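Long-range contacts in esterase (uncultured bacterium pCosCE1, PDB 7ATL), which hydrolyses carboxylic esters and, as a promiscuous second activity, transfers their acyl groups to acceptors other than water: residues Tyr46-Glu50 and Ala218-His222; Met78-Leu84 and Val181-Ala186; Leu237-Phe243 and Phe365-Ser369; Asp350-Ile355 and Asp378-Gly382. One frame throughout, in Å; residues are numbered along the deposited sequence. Where two conformers were deposited one is given.

Four contacts show how chemistry follows place in a beta-lactamase-type fold. Interaction 1 and interaction 3 touch each other through His222 and Leu237; the first is mostly hydrogen bonds between a loop and a short strand, the second mostly carbon packing against a short helix. Interaction 2, whose centre lies about 38 Å from that of interaction 1 across the middle of the chain, joins two helix ends without a single hydrogen bond between them. Interaction 4 sets the C-terminal helix against a hairpin of the main sheet, mixing one hydroxyl-carboxylate bond with aliphatic contacts. All four are partly buried; interaction 2 has four buried residues among the seven that touch, interaction 3 includes two exposed ones, and interaction 4 none.

Interaction 1: Tyr46-Glu50 and Ala218-His222; sequences YADRE and ATAYH
Tyr221 enters the bend at Tyr46-Glu50 phenol first, and its hydroxyl ends between a backbone amide and a carboxylate. With chi1 at -65°, CG stands anti to the carbonyl carbon and CB directs the ring across to the bend. Along one flank, CE1 passes 4.0 Å from Ala47 O, which lies in the ring plane at its edge. On the other flank, CE2 comes 3.6 Å from Glu50 OE2, another in-plane neighbour. CE2 itself lies over one face of the Arg49 guanidinium, 3.9 Å from NH2, the two planes being steeply inclined. At the tip, OH accepts from Arg49 N at 2.8 Å (152° at the hydrogen) and donates to Glu50 OE1 at 2.8 Å. Glu50 takes this bond on the syn side of OE1, and its other oxygen, OE2, forms a salt bridge with Arg49 NH2 at 3.0 Å. That same NH2 also reaches Pro228 O, fixing the guanidinium beside the phenol.

A second, smaller set of bonds joins the two segments nearer Ala218. Thr219 N donates to Ala47 O, while Thr219 OG1 donates to Asp48 OD2 at 2.8 Å on the anti side of the carboxylate. Tyr221 itself sits in strand 221-222, backbone-bonded to Asn362 and Ala364. The bend it enters contains a classic beta bulge, in which Ala47 and Asp48 both face Lys53, placed where the chain turns a corner beyond edge strand 37-44 of the large antiparallel sheet.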
loop_
_atom_site.group_PDB
_atom_site.type_symbol
_atom_site.label_atom_id
_atom_site.label_comp_id
_atom_site.label_asym_id
_atom_site.label_seq_id
_atom_site.Cartn_x
_atom_site.Cartn_y
_atom_site.Cartn_z
ATOM N N TYR A 46 1.650 -0.497 -22.420
ATOM C CA TYR A 46 3.067 -0.035 -22.395
ATOM C C TYR A 46 3.543 0.271 -20.962
ATOM O O TYR A 46 2.818 0.853 -20.148
ATOM C CB TYR A 46 3.232 1.186 -23.306
ATOM C CG TYR A 46 2.922 0.996 -24.780
ATOM C CD1 TYR A 46 3.716 0.188 -25.588
ATOM C CD2 TYR A 46 1.881 1.687 -25.391
ATOM C CE1 TYR A 46 3.460 0.035 -26.941
ATOM C CE2 TYR A 46 1.611 1.547 -26.742
ATOM C CZ TYR A 46 2.404 0.715 -27.514
ATOM O OH TYR A 46 2.160 0.592 -28.845
ATOM N N ALA A 47 4.771 -0.134 -20.666
ATOM C CA ALA A 47 5.576 0.353 -19.530
ATOM C C ALA A 47 5.801 1.845 -19.751
ATOM O O ALA A 47 5.578 2.610 -18.797
ATOM C CB ALA A 47 6.897 -0.379 -19.455
ATOM N N ASP A 48 6.230 2.199 -20.975
ATOM C CA ASP A 48 6.389 3.587 -21.487
ATOM C C ASP A 48 5.717 3.713 -22.870
ATOM O O ASP A 48 6.189 3.070 -23.820
ATOM C CB ASP A 48 7.870 3.969 -21.523
ATOM C CG ASP A 48 8.066 5.467 -21.691
ATOM O OD1 ASP A 48 7.659 6.017 -22.744
ATOM O OD2 ASP A 48 8.573 6.083 -20.753
ATOM N N ARG A 49 4.678 4.548 -22.985
ATOM C CA ARG A 49 3.920 4.795 -24.244
ATOM C C ARG A 49 4.807 5.501 -25.273
ATOM O O ARG A 49 4.909 5.013 -26.399
ATOM C CB ARG A 49 2.682 5.660 -23.994
ATOM C CG ARG A 49 1.580 5.505 -25.039
ATOM C CD ARG A 49 0.371 6.399 -24.794
ATOM N NE ARG A 49 0.854 7.647 -24.218
ATOM C CZ ARG A 49 0.136 8.514 -23.509
ATOM N NH1 ARG A 49 -1.160 8.329 -23.282
ATOM N NH2 ARG A 49 0.740 9.584 -23.020
ATOM N N GLU A 50 5.439 6.601 -24.889
ATOM C CA GLU A 50 6.227 7.447 -25.817
ATOM C C GLU A 50 7.362 6.611 -26.436
ATOM O O GLU A 50 7.546 6.752 -27.637
ATOM C CB GLU A 50 6.678 8.729 -25.109
ATOM C CG GLU A 50 5.512 9.626 -24.666
ATOM C CD GLU A 50 4.859 9.286 -23.326
ATOM O OE1 GLU A 50 5.486 8.565 -22.500
ATOM O OE2 GLU A 50 3.717 9.736 -23.101
ATOM N N ALA A 218 8.313 0.781 -14.787
ATOM C CA ALA A 218 7.202 1.405 -15.536
ATOM C C ALA A 218 7.197 2.912 -15.290
ATOM O O ALA A 218 7.277 3.366 -14.154
ATOM C CB ALA A 218 5.878 0.811 -15.154
ATOM N N THR A 219 7.058 3.662 -16.360
ATOM C CA THR A 219 6.853 5.120 -16.319
ATOM C C THR A 219 5.496 5.442 -15.669
ATOM O O THR A 219 4.446 4.924 -16.142
ATOM C CB THR A 219 6.978 5.643 -17.747
ATOM O OG1 THR A 219 8.221 5.087 -18.169
ATOM C CG2 THR A 219 6.892 7.153 -17.834
ATOM N N ALA A 220 5.501 6.317 -14.669
ATOM C CA ALA A 220 4.279 6.781 -13.986
ATOM C C ALA A 220 3.547 7.798 -14.863
ATOM O O ALA A 220 4.184 8.790 -15.299
ATOM C CB ALA A 220 4.646 7.385 -12.652
ATOM N N TYR A 221 2.253 7.584 -15.066
ATOM C CA TYR A 221 1.323 8.478 -15.796
ATOM C C TYR A 221 0.234 8.887 -14.806
ATOM O O TYR A 221 0.087 8.146 -13.785
ATOM C CB TYR A 221 0.703 7.772 -17.011
ATOM C CG TYR A 221 1.692 7.408 -18.084
ATOM C CD1 TYR A 221 2.498 6.291 -17.952
ATOM C CD2 TYR A 221 1.843 8.192 -19.219
ATOM C CE1 TYR A 221 3.450 5.974 -18.905
ATOM C CE2 TYR A 221 2.780 7.882 -20.189
ATOM C CZ TYR A 221 3.585 6.766 -20.033
ATOM O OH TYR A 221 4.534 6.463 -20.970
ATOM N N HIS A 222 -0.496 9.969 -15.099
ATOM C CA HIS A 222 -1.677 10.408 -14.322
ATOM C C HIS A 222 -2.792 10.821 -15.286
ATOM O O HIS A 222 -2.444 11.066 -16.440
ATOM C CB HIS A 222 -1.281 11.523 -13.349
ATOM C CG HIS A 222 -1.293 12.869 -13.971
ATOM N ND1 HIS A 222 -2.372 13.732 -13.805
ATOM C CD2 HIS A 222 -0.384 13.479 -14.775
ATOM C CE1 HIS A 222 -2.108 14.844 -14.469
ATOM N NE2 HIS A 222 -0.882 14.711 -15.082
#

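Interaction 2: Met78-Leu84 and Val181-Ala186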
loop_
_atom_site.group_PDB
_atom_site.type_symbol
_atom_site.label_atom_id
_atom_site.label_comp_id
_atom_site.label_asym_id
_atom_site.label_seq_id
_atom_site.Cartn_x
_atom_site.Cartn_y
_atom_site.Cartn_z
ATOM N N MET A 78 7.801 -10.000 13.512
ATOM C CA MET A 78 8.637 -9.639 14.686
ATOM C C MET A 78 7.783 -9.894 15.925
ATOM O O MET A 78 8.315 -10.323 16.957
ATOM C CB MET A 78 9.088 -8.178 14.632
ATOM C CG MET A 78 10.384 -7.985 13.895
ATOM S SD MET A 78 10.711 -6.234 13.623
ATOM C CE MET A 78 12.298 -6.301 12.798
ATOM N N ILE A 79 6.486 -9.652 15.792
ATOM C CA ILE A 79 5.497 -9.822 16.888
ATOM C C ILE A 79 5.313 -11.318 17.175
ATOM O O ILE A 79 5.278 -11.687 18.359
ATOM C CB ILE A 79 4.193 -9.098 16.518
ATOM C CG1 ILE A 79 4.321 -7.594 16.770
ATOM C CG2 ILE A 79 3.012 -9.703 17.250
ATOM C CD1 ILE A 79 3.362 -6.741 15.984
ATOM N N GLU A 80 5.224 -12.151 16.139
ATOM C CA GLU A 80 5.160 -13.629 16.292
ATOM C C GLU A 80 6.329 -14.103 17.144
ATOM O O GLU A 80 6.111 -14.897 18.060
ATOM C CB GLU A 80 5.236 -14.323 14.941
ATOM C CG GLU A 80 3.883 -14.643 14.384
ATOM C CD GLU A 80 3.977 -15.478 13.125
ATOM O OE1 GLU A 80 5.110 -15.626 12.540
ATOM O OE2 GLU A 80 2.915 -15.934 12.713
ATOM N N GLN A 81 7.521 -13.602 16.862
ATOM C CA GLN A 81 8.760 -13.987 17.585
ATOM C C GLN A 81 8.868 -13.267 18.933
ATOM O O GLN A 81 9.886 -13.426 19.610
ATOM C CB GLN A 81 9.980 -13.578 16.765
ATOM C CG GLN A 81 9.801 -13.799 15.275
ATOM C CD GLN A 81 10.682 -14.906 14.793
ATOM O OE1 GLN A 81 11.441 -15.468 15.570
ATOM N NE2 GLN A 81 10.577 -15.207 13.512
ATOM N N GLN A 82 7.927 -12.399 19.269
ATOM C CA GLN A 82 7.954 -11.660 20.558
ATOM C C GLN A 82 9.269 -10.873 20.673
ATOM O O GLN A 82 9.883 -10.915 21.739
ATOM C CB GLN A 82 7.776 -12.663 21.699
ATOM C CG GLN A 82 6.666 -13.677 21.447
ATOM C CD GLN A 82 6.197 -14.311 22.737
ATOM O OE1 GLN A 82 6.796 -15.285 23.218
ATOM N NE2 GLN A 82 5.139 -13.736 23.308
ATOM N N LYS A 83 9.703 -10.230 19.587
ATOM C CA LYS A 83 10.726 -9.145 19.585
ATOM C C LYS A 83 10.014 -7.777 19.678
ATOM O O LYS A 83 10.656 -6.795 20.108
ATOM C CB LYS A 83 11.610 -9.272 18.341
ATOM C CG LYS A 83 12.517 -10.495 18.297
ATOM C CD LYS A 83 13.735 -10.295 17.364
ATOM C CE LYS A 83 14.503 -11.560 17.020
ATOM N NZ LYS A 83 14.995 -12.227 18.248
ATOM N N LEU A 84 8.716 -7.744 19.350
ATOM C CA LEU A 84 7.827 -6.557 19.358
ATOM C C LEU A 84 6.458 -6.960 19.927
ATOM O O LEU A 84 6.054 -8.116 19.720
ATOM C CB LEU A 84 7.719 -6.081 17.905
ATOM C CG LEU A 84 6.967 -4.781 17.657
ATOM C CD1 LEU A 84 7.575 -3.657 18.454
ATOM C CD2 LEU A 84 6.997 -4.425 16.186
ATOM N N VAL A 181 10.324 2.113 14.042
ATOM C CA VAL A 181 10.257 1.175 15.197
ATOM C C VAL A 181 10.977 -0.124 14.816
ATOM O O VAL A 181 11.818 -0.596 15.597
ATOM C CB VAL A 181 8.816 0.880 15.642
ATOM C CG1 VAL A 181 8.780 -0.304 16.602
ATOM C CG2 VAL A 181 8.155 2.103 16.247
ATOM N N LEU A 182 10.656 -0.692 13.663
ATOM C CA LEU A 182 11.250 -1.977 13.218
ATOM C C LEU A 182 12.789 -1.890 13.189
ATOM O O LEU A 182 13.451 -2.884 13.582
ATOM C CB LEU A 182 10.665 -2.301 11.843
ATOM C CG LEU A 182 9.497 -3.276 11.824
ATOM C CD1 LEU A 182 8.495 -2.999 12.926
ATOM C CD2 LEU A 182 8.833 -3.278 10.471
ATOM N N GLU A 183 13.357 -0.755 12.762
ATOM C CA GLU A 183 14.831 -0.498 12.797
ATOM C C GLU A 183 15.354 -0.674 14.229
ATOM O O GLU A 183 16.383 -1.335 14.419
ATOM C CB GLU A 183 15.194 0.911 12.322
ATOM C CG GLU A 183 14.950 1.146 10.848
ATOM C CD GLU A 183 15.370 2.519 10.345
ATOM O OE1 GLU A 183 15.305 3.501 11.155
ATOM O OE2 GLU A 183 15.758 2.606 9.130
ATOM N N GLN A 184 14.677 -0.102 15.213
ATOM C CA GLN A 184 15.140 -0.191 16.614
ATOM C C GLN A 184 15.022 -1.632 17.109
ATOM O O GLN A 184 15.936 -2.072 17.817
ATOM C CB GLN A 184 14.361 0.773 17.500
ATOM C CG GLN A 184 14.543 2.228 17.106
ATOM C CD GLN A 184 15.993 2.615 16.979
ATOM O OE1 GLN A 184 16.404 3.212 15.999
ATOM N NE2 GLN A 184 16.788 2.240 17.952
ATOM N N VAL A 185 13.970 -2.356 16.732
ATOM C CA VAL A 185 13.779 -3.773 17.177
ATOM C C VAL A 185 14.923 -4.646 16.627
ATOM O O VAL A 185 15.497 -5.424 17.420
ATOM C CB VAL A 185 12.404 -4.332 16.762
ATOM C CG1 VAL A 185 12.280 -5.811 17.092
ATOM C CG2 VAL A 185 11.248 -3.538 17.356
ATOM N N ALA A 186 15.266 -4.508 15.336
ATOM C CA ALA A 186 16.248 -5.385 14.641
ATOM C C ALA A 186 17.683 -4.845 14.719
ATOM O O ALA A 186 18.580 -5.628 14.479
ATOM C CB ALA A 186 15.847 -5.586 13.207
#
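Val185 is pressed between the sulfur of Met78 and the turn that follows helix 67-80, and most of the tight packing here is built round it. Its CG1 lies 3.8 Å from Met78 SD and 3.7 Å from Lys83 CB, while CG2 faces Leu84 CD1 at 3.8 Å. The Met78 chain, extended beyond CG (chi2 170°, chi3 178°), slides past Val185 in the opposite direction, and its methyl CE reaches Ala186 CB at 3.6 Å. On the way SD passes the branch point of Leu182, with CG 3.7 Å from the sulfur. Leu84 crosses the valines and Leu182 at about a right angle, spreading its two methyls: CD1 serves Val185 and Val181, and CD2 meets Leu182 CD1 at 3.9 Å.

The loose side begins at Lys83. Only the root of this exposed side chain shares in the contact, since its charged end leads away from helix 174-186. A Schellman motif makes the transition: Gln82 adopts positive phi, and Lys83 N bonds back to Met78 O at 3.0 Å, turning the chain so that Leu84 points inward again.

Beyond the pair, Val193 and Trp197 of helix 190-199 cover Met78, Trp93 from a loop and Ile111 of helix 111-116 touch both Leu84 and Val181, and Leu182 reaches back along helix 67-80 to Ile71, Ala74 and Ala75.

Interaction 3: Leu237-Phe243 and Phe365-Ser369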
loop_
_atom_site.group_PDB
_atom_site.type_symbol
_atom_site.label_atom_id
_atom_site.label_comp_id
_atom_site.label_asym_id
_atom_site.label_seq_id
_atom_site.Cartn_x
_atom_site.Cartn_y
_atom_site.Cartn_z
ATOM N N LEU A 237 -0.792 16.918 -7.765
ATOM C CA LEU A 237 -2.036 16.313 -8.330
ATOM C C LEU A 237 -3.199 16.440 -7.339
ATOM O O LEU A 237 -2.993 16.129 -6.155
ATOM C CB LEU A 237 -1.769 14.832 -8.627
ATOM C CG LEU A 237 -0.808 14.572 -9.782
ATOM C CD1 LEU A 237 -0.760 13.092 -10.117
ATOM C CD2 LEU A 237 -1.213 15.379 -11.014
ATOM N N THR A 238 -4.386 16.831 -7.814
ATOM C CA THR A 238 -5.632 16.848 -6.997
ATOM C C THR A 238 -6.059 15.391 -6.772
ATOM O O THR A 238 -6.220 14.641 -7.746
ATOM C CB THR A 238 -6.726 17.742 -7.610
ATOM O OG1 THR A 238 -6.124 18.969 -8.004
ATOM C CG2 THR A 238 -7.857 18.061 -6.653
ATOM N N LEU A 239 -6.167 14.975 -5.517
ATOM C CA LEU A 239 -6.640 13.610 -5.198
ATOM C C LEU A 239 -8.129 13.559 -5.514
ATOM O O LEU A 239 -8.807 14.588 -5.434
ATOM C CB LEU A 239 -6.329 13.298 -3.733
ATOM C CG LEU A 239 -4.848 13.054 -3.468
ATOM C CD1 LEU A 239 -4.455 13.413 -2.041
ATOM C CD2 LEU A 239 -4.497 11.616 -3.799
ATOM N N PRO A 240 -8.668 12.389 -5.927
ATOM C CA PRO A 240 -10.112 12.246 -6.117
ATOM C C PRO A 240 -10.839 12.565 -4.800
ATOM O O PRO A 240 -10.244 12.385 -3.738
ATOM C CB PRO A 240 -10.315 10.793 -6.569
ATOM C CG PRO A 240 -8.994 10.090 -6.300
ATOM C CD PRO A 240 -7.924 11.159 -6.226
ATOM N N GLU A 241 -12.077 13.055 -4.895
ATOM C CA GLU A 241 -12.873 13.554 -3.738
ATOM C C GLU A 241 -12.918 12.492 -2.635
ATOM O O GLU A 241 -13.154 11.322 -2.951
ATOM C CB GLU A 241 -14.264 13.983 -4.208
ATOM C CG GLU A 241 -14.211 15.255 -5.050
ATOM C CD GLU A 241 -15.487 16.081 -5.109
ATOM O OE1 GLU A 241 -15.393 17.276 -5.494
ATOM O OE2 GLU A 241 -16.566 15.535 -4.768
ATOM N N GLY A 242 -12.638 12.891 -1.394
ATOM C CA GLY A 242 -12.672 12.000 -0.219
ATOM C C GLY A 242 -11.315 11.405 0.108
ATOM O O GLY A 242 -11.160 10.941 1.231
ATOM N N PHE A 243 -10.358 11.427 -0.824
ATOM C CA PHE A 243 -9.002 10.828 -0.667
ATOM C C PHE A 243 -8.016 11.834 -0.040
ATOM O O PHE A 243 -7.033 11.413 0.576
ATOM C CB PHE A 243 -8.543 10.254 -2.014
ATOM C CG PHE A 243 -9.390 9.099 -2.504
ATOM C CD1 PHE A 243 -10.629 9.312 -3.102
ATOM C CD2 PHE A 243 -8.968 7.783 -2.349
ATOM C CE1 PHE A 243 -11.413 8.246 -3.534
ATOM C CE2 PHE A 243 -9.750 6.720 -2.788
ATOM C CZ PHE A 243 -10.968 6.952 -3.382
ATOM N N PHE A 365 -5.099 8.368 -11.219
ATOM C CA PHE A 365 -5.601 7.528 -10.154
ATOM C C PHE A 365 -6.518 6.432 -10.701
ATOM O O PHE A 365 -7.166 5.800 -9.868
ATOM C CB PHE A 365 -6.360 8.400 -9.151
ATOM C CG PHE A 365 -5.546 9.582 -8.696
ATOM C CD1 PHE A 365 -4.553 9.418 -7.738
ATOM C CD2 PHE A 365 -5.727 10.833 -9.271
ATOM C CE1 PHE A 365 -3.762 10.489 -7.355
ATOM C CE2 PHE A 365 -4.946 11.904 -8.875
ATOM C CZ PHE A 365 -3.962 11.728 -7.922
ATOM N N GLU A 366 -6.589 6.196 -12.016
ATOM C CA GLU A 366 -7.564 5.211 -12.574
ATOM C C GLU A 366 -7.285 3.838 -11.940
ATOM O O GLU A 366 -8.226 3.225 -11.448
ATOM C CB GLU A 366 -7.558 5.202 -14.112
ATOM C CG GLU A 366 -8.487 4.166 -14.757
ATOM C CD GLU A 366 -9.993 4.293 -14.556
ATOM O OE1 GLU A 366 -10.478 5.396 -14.261
ATOM O OE2 GLU A 366 -10.690 3.272 -14.706
ATOM N N GLY A 367 -6.028 3.415 -11.865
ATOM C CA GLY A 367 -5.657 2.101 -11.309
ATOM C C GLY A 367 -6.027 1.914 -9.836
ATOM O O GLY A 367 -6.091 0.755 -9.385
ATOM N N MET A 368 -6.209 2.993 -9.074
ATOM C CA MET A 368 -6.425 2.901 -7.614
ATOM C C MET A 368 -7.912 3.042 -7.341
ATOM O O MET A 368 -8.468 2.171 -6.630
ATOM C CB MET A 368 -5.692 4.013 -6.863
ATOM C CG MET A 368 -6.067 4.072 -5.395
ATOM S SD MET A 368 -5.448 5.529 -4.546
ATOM C CE MET A 368 -6.574 6.801 -5.108
ATOM N N SER A 369 -8.492 4.140 -7.822
ATOM C CA SER A 369 -9.853 4.608 -7.447
ATOM C C SER A 369 -10.776 4.683 -8.662
ATOM O O SER A 369 -11.946 4.954 -8.454
ATOM C CB SER A 369 -9.795 5.940 -6.759
ATOM O OG SER A 369 -9.139 6.897 -7.577
#
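Pro240 lies over the Phe365 ring in a CH-pi contact, with CD 3.8 Å from the ring centroid and only 15° off the normal. Two leucines add further carbon contacts to that ring: Leu237 CB approaches its edge at 3.9 Å from CZ, and Leu239 CD2 comes to 3.8 Å from CE1, the leucine crossing the ring at about a right angle. A second apolar cluster belongs to Phe243, whose CD2 lies 3.8 Å from Met368 CE and whose CZ meets Ser369 CB at 3.7 Å.

A turn and a helix start set up these groups. Pro240 to Phe243 form a type II beta turn, bringing Pro240 and Phe243 against Phe365 and helix 366-369, while Phe365, preceded by a cis peptide bond, occupies the N-cap position. Two glycol molecules, probably from the crystallisation liquor, lie beside Phe243 and may mark a pocket; in this beta-lactamase-type fold Met368 lies near, without touching, a probable SxxK motif (Ser65, Lys68).

No hydrogen bond crosses the contact. Within 365-369, Phe365 O accepts from Met368 N, Ser369 N and Ser369 OG, the last at 3.2 Å; Phe365 N bonds Asp223 outside. With chi1 at 56°, Ser369 OG also touches Pro240 CG at 3.4 Å.

Interaction 4: Asp350-Ile355 and Asp378-Gly382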
loop_
_atom_site.group_PDB
_atom_site.type_symbol
_atom_site.label_atom_id
_atom_site.label_comp_id
_atom_site.label_asym_id
_atom_site.label_seq_id
_atom_site.Cartn_x
_atom_site.Cartn_y
_atom_site.Cartn_z
ATOM N N ASP A 350 -9.686 -12.892 -1.009
ATOM C CA ASP A 350 -10.977 -13.341 -0.440
ATOM C C ASP A 350 -10.724 -14.695 0.240
ATOM O O ASP A 350 -10.468 -15.701 -0.439
ATOM C CB ASP A 350 -12.013 -13.334 -1.570
ATOM C CG ASP A 350 -13.368 -13.861 -1.158
ATOM O OD1 ASP A 350 -13.401 -14.703 -0.233
ATOM O OD2 ASP A 350 -14.372 -13.435 -1.775
ATOM N N PRO A 351 -10.749 -14.775 1.599
ATOM C CA PRO A 351 -10.432 -16.024 2.306
ATOM C C PRO A 351 -11.452 -17.133 2.017
ATOM O O PRO A 351 -11.019 -18.247 1.946
ATOM C CB PRO A 351 -10.453 -15.642 3.787
ATOM C CG PRO A 351 -11.386 -14.453 3.833
ATOM C CD PRO A 351 -11.120 -13.702 2.540
ATOM N N GLN A 352 -12.730 -16.784 1.794
ATOM C CA GLN A 352 -13.800 -17.780 1.523
ATOM C C GLN A 352 -13.584 -18.382 0.116
ATOM O O GLN A 352 -13.754 -19.618 -0.014
ATOM C CB GLN A 352 -15.184 -17.164 1.800
ATOM C CG GLN A 352 -15.623 -17.242 3.272
ATOM C CD GLN A 352 -16.612 -16.184 3.733
ATOM O OE1 GLN A 352 -17.526 -15.780 3.020
ATOM N NE2 GLN A 352 -16.451 -15.728 4.961
ATOM N N ALA A 353 -13.213 -17.577 -0.882
ATOM C CA ALA A 353 -13.082 -18.072 -2.271
ATOM C C ALA A 353 -11.669 -18.611 -2.521
ATOM O O ALA A 353 -11.451 -19.118 -3.597
ATOM C CB ALA A 353 -13.473 -16.993 -3.250
ATOM N N ALA A 354 -10.774 -18.497 -1.544
ATOM C CA ALA A 354 -9.324 -18.814 -1.605
ATOM C C ALA A 354 -8.619 -18.117 -2.777
ATOM O O ALA A 354 -7.681 -18.727 -3.349
ATOM C CB ALA A 354 -9.146 -20.306 -1.671
ATOM N N ILE A 355 -9.004 -16.890 -3.127
ATOM C CA ILE A 355 -8.411 -16.193 -4.310
ATOM C C ILE A 355 -7.621 -14.954 -3.867
ATOM O O ILE A 355 -7.996 -14.316 -2.879
ATOM C CB ILE A 355 -9.463 -15.846 -5.389
ATOM C CG1 ILE A 355 -10.464 -14.807 -4.904
ATOM C CG2 ILE A 355 -10.178 -17.080 -5.940
ATOM C CD1 ILE A 355 -10.796 -13.826 -5.975
ATOM N N ASP A 378 -14.869 -7.553 -10.644
ATOM C CA ASP A 378 -16.064 -8.153 -11.294
ATOM C C ASP A 378 -15.653 -9.279 -12.272
ATOM O O ASP A 378 -16.270 -10.365 -12.225
ATOM C CB ASP A 378 -16.900 -7.036 -11.919
ATOM C CG ASP A 378 -17.613 -6.200 -10.875
ATOM O OD1 ASP A 378 -17.315 -6.389 -9.668
ATOM O OD2 ASP A 378 -18.470 -5.404 -11.263
ATOM N N ALA A 379 -14.635 -9.079 -13.104
ATOM C CA ALA A 379 -14.170 -10.114 -14.053
ATOM C C ALA A 379 -13.706 -11.359 -13.288
ATOM O O ALA A 379 -13.865 -12.452 -13.827
ATOM C CB ALA A 379 -13.072 -9.589 -14.948
ATOM N N VAL A 380 -13.136 -11.220 -12.089
ATOM C CA VAL A 380 -12.623 -12.397 -11.329
ATOM C C VAL A 380 -13.811 -13.268 -10.892
ATOM O O VAL A 380 -13.732 -14.491 -11.060
ATOM C CB VAL A 380 -11.736 -11.964 -10.150
ATOM C CG1 VAL A 380 -11.346 -13.137 -9.263
ATOM C CG2 VAL A 380 -10.487 -11.252 -10.648
ATOM N N TYR A 381 -14.898 -12.661 -10.421
ATOM C CA TYR A 381 -16.076 -13.376 -9.872
ATOM C C TYR A 381 -17.161 -13.632 -10.959
ATOM O O TYR A 381 -18.196 -14.225 -10.609
ATOM C CB TYR A 381 -16.636 -12.596 -8.671
ATOM C CG TYR A 381 -15.749 -12.492 -7.447
ATOM C CD1 TYR A 381 -14.906 -11.411 -7.247
ATOM C CD2 TYR A 381 -15.803 -13.439 -6.446
ATOM C CE1 TYR A 381 -14.113 -11.302 -6.113
ATOM C CE2 TYR A 381 -15.025 -13.343 -5.304
ATOM C CZ TYR A 381 -14.174 -12.268 -5.120
ATOM O OH TYR A 381 -13.420 -12.181 -3.977
ATOM N N GLY A 382 -16.986 -13.195 -12.218
ATOM C CA GLY A 382 -17.880 -13.527 -13.356
ATOM C C GLY A 382 -19.351 -13.243 -13.085
ATOM O O GLY A 382 -19.669 -12.170 -12.587
#
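Asp350 OD2 is held by two donors, the hydroxyl of Tyr381 across the contact and His333 ND1 from outside it. The bond from Tyr381 OH is 2.7 Å long and uses the anti lone pair, on the side away from OD1. OD2 lies near the plane of the phenol ring, at its edge, while the carboxylate is turned 42° against that plane. The other carboxylate oxygen is occupied at home: OD1 accepts from Ala353 N at 3.0 Å, an Asx motif in which the donor stands well above the carboxylate plane. Asp350 CG lies anti to its N, chi1 176°, and this swings the group between its own turn and the helix.

The apolar half is carried by Ile355, whose CD1 meets Val380 CG1 tip to tip at 3.4 Å and lies 3.8 Å from Tyr381 CZ, obliquely to the ring. Ala353 CB adds a looser touch on CE2 of the same ring.

Ala354 and Ile355 both face Asp350 in a G1 beta bulge, closing the hairpin between strands 345-350 and 355-361, and Val380 and Tyr381 pack against it; Val380 also meets Ile32 of strand 27-34. A buried carboxylate with two donors on one oxygen and one on the other is probably stabilised as the anion, and Tyr381 adds a directional bond to the carbon contacts that join the C-terminal segment to the hairpin.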